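Local structure of DUTPase (Staphylococcus phage 11, 4GV8) at residues K70-G78 with G89-I97. The protein catalyses the hydrolysis of dUTP to dUMP and pyrophosphate as a trimeric, moonlighting dUTPase. Numbering follows the deposited sequence.
Sequences KTHLVIETG and GINIKNDAI. With MG (magnesium ion), chain H; DUP (2'-deoxyuridine 5'-alpha,beta-imido-triphosphate), chain J.
His72 lies against Ala96, whose CB sits over one face of the imidazole, 3.6 Å from the ring centroid. With CG beside the backbone N (chi1 -70°), the ring reaches across the end of the strand pair, while His72 CB abuts Asn94 OD1. That same oxygen accepts from Ala96 N in the Asx turn that carries the methyl against the ring; Asn94 ND2 is tied to Gly124 O. Asp95 N bonds the turn to segment 70-78, donating to His72 O at 2.9 Å.

Residues 73-80 and 89-94 form an antiparallel hairpin in the jelly-roll. Val74 and Lys93 form a hydrogen-bonded pair: Val74 N meets Lys93 O almost straight (177°), and Lys93 N bonds Val74 O. On the face that carries Leu73, Ile75 and Ile92, Ile92 CD1 touches Ile75 CG1 at 3.8 Å, and Leu134 packs on both isoleucines. Val74, on the other face, has CG2 alongside Asp95 CB.

Toward the nucleotide the strands part. Glu76 N still binds Asn91 O, and Asn91 CG, anti to the backbone N (chi1 -166°), puts ND2 beside Glu76 CB at 4.0 Å. Beyond, one water accepts from Asn91 N and donates to Glu76 O and uracil O4; another accepts from Asn91 ND2 and lies 2.9 Å from Glu76 O and 2.8 Å from DUP O4. Gly89 pairs with the base through its backbone, its O receiving DUP N3 (2.7 Å) and its N donating to DUP O2. At the far end Asp95 OD2 accepts from Lys93 of a neighbouring subunit and binds magnesium at 2.5 Å, with Asp95 of the other two subunits and three waters.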
loop_
_atom_site.group_PDB
_atom_site.type_symbol
_atom_site.label_atom_id
_atom_site.label_comp_id
_atom_site.label_asym_id
_atom_site.label_seq_id
_atom_site.Cartn_x
_atom_site.Cartn_y
_atom_site.Cartn_z
ATOM N N LYS B 70 -11.005 -5.071 -9.115
ATOM C CA LYS B 70 -11.607 -5.442 -10.372
ATOM C C LYS B 70 -10.721 -5.103 -11.557
ATOM O O LYS B 70 -11.021 -5.496 -12.663
ATOM C CB LYS B 70 -12.962 -4.724 -10.531
ATOM C CG LYS B 70 -14.123 -5.211 -9.656
ATOM C CD LYS B 70 -15.345 -4.246 -9.845
ATOM C CE LYS B 70 -16.650 -4.687 -9.164
ATOM N N THR B 71 -9.638 -4.374 -11.359
ATOM C CA THR B 71 -8.805 -3.993 -12.479
ATOM C C THR B 71 -7.333 -4.236 -12.144
ATOM O O THR B 71 -6.966 -4.591 -11.016
ATOM C CB THR B 71 -9.038 -2.489 -12.895
ATOM O OG1 THR B 71 -8.450 -1.666 -11.915
ATOM C CG2 THR B 71 -10.579 -2.128 -13.075
ATOM N N HIS B 72 -6.483 -4.005 -13.122
ATOM C CA HIS B 72 -5.024 -4.078 -12.900
ATOM C C HIS B 72 -4.422 -2.792 -12.507
ATOM O O HIS B 72 -3.180 -2.680 -12.464
ATOM C CB HIS B 72 -4.374 -4.576 -14.187
ATOM C CG HIS B 72 -4.680 -6.005 -14.451
ATOM N ND1 HIS B 72 -4.203 -7.002 -13.661
ATOM C CD2 HIS B 72 -5.497 -6.605 -15.415
ATOM C CE1 HIS B 72 -4.632 -8.171 -14.143
ATOM N NE2 HIS B 72 -5.440 -7.929 -15.213
ATOM N N LEU B 73 -5.279 -1.796 -12.267
ATOM C CA LEU B 73 -4.832 -0.453 -11.931
ATOM C C LEU B 73 -4.478 -0.380 -10.460
ATOM O O LEU B 73 -5.361 -0.491 -9.599
ATOM C CB LEU B 73 -5.899 0.546 -12.277
ATOM C CG LEU B 73 -6.255 0.710 -13.756
ATOM C CD1 LEU B 73 -7.428 1.683 -13.822
ATOM C CD2 LEU B 73 -5.070 1.178 -14.624
ATOM N N VAL B 74 -3.172 -0.242 -10.197
ATOM C CA VAL B 74 -2.577 -0.256 -8.854
ATOM C C VAL B 74 -2.160 1.188 -8.570
ATOM O O VAL B 74 -1.325 1.773 -9.264
ATOM C CB VAL B 74 -1.329 -1.197 -8.731
ATOM C CG1 VAL B 74 -0.715 -1.178 -7.315
ATOM C CG2 VAL B 74 -1.645 -2.642 -9.145
ATOM N N ILE B 75 -2.739 1.749 -7.514
ATOM C CA ILE B 75 -2.384 3.023 -7.003
ATOM C C ILE B 75 -1.505 2.846 -5.754
ATOM O O ILE B 75 -1.930 2.201 -4.771
ATOM C CB ILE B 75 -3.646 3.895 -6.658
ATOM C CG1 ILE B 75 -4.475 4.154 -7.952
ATOM C CG2 ILE B 75 -3.246 5.171 -5.869
ATOM C CD1 ILE B 75 -5.885 4.688 -7.726
ATOM N N GLU B 76 -0.324 3.477 -5.794
ATOM C CA GLU B 76 0.539 3.585 -4.633
ATOM C C GLU B 76 -0.004 4.731 -3.794
ATOM O O GLU B 76 -0.054 5.900 -4.230
ATOM C CB GLU B 76 1.984 3.853 -5.026
ATOM C CG GLU B 76 2.869 4.055 -3.786
ATOM C CD GLU B 76 3.167 2.748 -3.033
ATOM O OE1 GLU B 76 3.934 2.794 -2.062
ATOM O OE2 GLU B 76 2.655 1.663 -3.404
ATOM N N THR B 77 -0.431 4.399 -2.599
ATOM C CA THR B 77 -0.891 5.385 -1.602
ATOM C C THR B 77 0.141 6.519 -1.410
ATOM O O THR B 77 1.330 6.301 -1.151
ATOM C CB THR B 77 -1.269 4.659 -0.269
ATOM O OG1 THR B 77 -2.384 3.762 -0.521
ATOM C CG2 THR B 77 -1.644 5.610 0.863
ATOM N N GLY B 78 -0.357 7.723 -1.616
ATOM C CA GLY B 78 0.409 8.940 -1.481
ATOM C C GLY B 78 0.198 9.536 -0.130
ATOM O O GLY B 78 -0.928 9.634 0.366
ATOM N N GLY B 89 -1.424 14.435 -7.329
ATOM C CA GLY B 89 -1.244 13.422 -8.359
ATOM C C GLY B 89 -1.486 11.987 -7.846
ATOM O O GLY B 89 -0.992 11.587 -6.764
ATOM N N ILE B 90 -2.260 11.220 -8.635
ATOM C CA ILE B 90 -2.531 9.804 -8.393
ATOM C C ILE B 90 -1.473 8.900 -9.111
ATOM O O ILE B 90 -1.416 8.827 -10.349
ATOM C CB ILE B 90 -3.954 9.430 -8.862
ATOM C CG1 ILE B 90 -5.039 10.157 -8.014
ATOM C CG2 ILE B 90 -4.173 7.909 -8.778
ATOM C CD1 ILE B 90 -6.468 10.141 -8.585
ATOM N N ASN B 91 -0.658 8.245 -8.288
ATOM C CA ASN B 91 0.493 7.433 -8.656
ATOM C C ASN B 91 0.037 6.007 -9.017
ATOM O O ASN B 91 -0.193 5.187 -8.124
ATOM C CB ASN B 91 1.429 7.423 -7.435
ATOM C CG ASN B 91 2.841 6.911 -7.722
ATOM O OD1 ASN B 91 3.162 6.434 -8.820
ATOM N ND2 ASN B 91 3.704 7.007 -6.697
ATOM N N ILE B 92 -0.056 5.730 -10.325
ATOM C CA ILE B 92 -0.739 4.546 -10.916
ATOM C C ILE B 92 0.186 3.740 -11.820
ATOM O O ILE B 92 1.143 4.282 -12.355
ATOM C CB ILE B 92 -2.055 4.967 -11.605
ATOM C CG1 ILE B 92 -3.102 3.867 -11.519
ATOM C CG2 ILE B 92 -1.885 5.475 -13.047
ATOM C CD1 ILE B 92 -4.482 4.422 -11.760
ATOM N N LYS B 93 -0.041 2.417 -11.859
ATOM C CA LYS B 93 0.568 1.468 -12.766
ATOM C C LYS B 93 -0.556 0.538 -13.276
ATOM O O LYS B 93 -1.447 0.129 -12.508
ATOM C CB LYS B 93 1.621 0.613 -12.053
ATOM C CG LYS B 93 2.193 -0.471 -12.954
ATOM C CD LYS B 93 3.381 -1.154 -12.339
ATOM C CE LYS B 93 3.963 -2.191 -13.285
ATOM N NZ LYS B 93 4.962 -3.126 -12.695
ATOM N N ASN B 94 -0.522 0.197 -14.556
ATOM C CA ASN B 94 -1.280 -0.949 -15.039
ATOM C C ASN B 94 -0.373 -2.144 -14.853
ATOM O O ASN B 94 0.609 -2.294 -15.613
ATOM C CB ASN B 94 -1.676 -0.734 -16.500
ATOM C CG ASN B 94 -2.511 -1.869 -17.065
ATOM O OD1 ASN B 94 -2.629 -2.894 -16.423
ATOM N ND2 ASN B 94 -3.003 -1.719 -18.338
ATOM N N ASP B 95 -0.655 -2.965 -13.825
ATOM C CA ASP B 95 0.192 -4.138 -13.530
ATOM C C ASP B 95 -0.214 -5.454 -14.276
ATOM O O ASP B 95 0.289 -6.561 -13.953
ATOM C CB ASP B 95 0.325 -4.402 -12.021
ATOM C CG ASP B 95 1.565 -5.173 -11.722
ATOM O OD1 ASP B 95 2.528 -5.015 -12.519
ATOM O OD2 ASP B 95 1.615 -5.942 -10.763
ATOM N N ALA B 96 -1.092 -5.338 -15.282
ATOM C CA ALA B 96 -1.333 -6.471 -16.206
ATOM C C ALA B 96 -0.052 -6.771 -16.969
ATOM O O ALA B 96 0.798 -5.877 -17.192
ATOM C CB ALA B 96 -2.498 -6.223 -17.173
ATOM N N ILE B 97 0.127 -8.062 -17.270
ATOM C CA ILE B 97 1.271 -8.554 -18.029
ATOM C C ILE B 97 1.011 -8.207 -19.506
ATOM O O ILE B 97 -0.138 -8.219 -19.977
ATOM C CB ILE B 97 1.507 -10.095 -17.842
ATOM C CG1 ILE B 97 2.032 -10.409 -16.448
ATOM C CG2 ILE B 97 2.527 -10.629 -18.848
ATOM C CD1 ILE B 97 3.240 -9.601 -16.042
HETATM MG MG MG H . 3.797 -6.984 -11.211
HETATM O O4 DUP J . 0.832 9.895 -4.515
HETATM C C4 DUP J . 1.241 11.153 -4.202
HETATM C C5 DUP J . 2.228 11.373 -3.256
HETATM C C6 DUP J . 2.598 12.636 -2.946
HETATM N N3 DUP J . 0.641 12.234 -4.725
HETATM C C2 DUP J . 1.072 13.488 -4.457
HETATM O O2 DUP J . 0.485 14.497 -5.107
HETATM N N1 DUP J . 2.053 13.708 -3.559
HETATM C "C1'" DUP J . 2.512 15.058 -3.209
HETATM C "C2'" DUP J . 1.984 15.491 -1.837
HETATM C "C3'" DUP J . 3.195 15.355 -0.914
HETATM O "O3'" DUP J . 3.103 16.239 0.200
HETATM O "O4'" DUP J . 3.967 15.102 -3.111
HETATM C "C4'" DUP J . 4.404 15.587 -1.822
HETATM C "C5'" DUP J . 5.682 14.895 -1.348
HETATM O "O5'" DUP J . 5.499 13.486 -1.057
HETATM P PA DUP J . 6.773 12.558 -0.849
HETATM O O1A DUP J . 7.478 13.141 0.342
HETATM O O2A DUP J . 6.086 11.150 -0.786
HETATM N N3A DUP J . 7.747 12.612 -2.243
HETATM P PB DUP J . 9.431 12.871 -2.189
HETATM O O1B DUP J . 9.950 12.617 -0.778
HETATM O O2B DUP J . 10.013 12.013 -3.320
HETATM O O3B DUP J . 9.485 14.483 -2.581
HETATM P PG DUP J . 9.900 15.725 -1.609
HETATM O O2G DUP J . 11.389 15.834 -1.786
HETATM O O1G DUP J . 9.459 15.372 -0.182
HETATM O O3G DUP J . 9.067 16.891 -2.095
HETATM O O HOH W 1 -1.205 8.234 -5.417
HETATM O O HOH W 2 2.345 7.522 -4.227
HETATM O O HOH W 3 2.620 -7.806 -13.161
HETATM O O HOH W 4 5.332 -6.392 -13.090
HETATM O O HOH W 5 4.938 -9.254 -11.523
#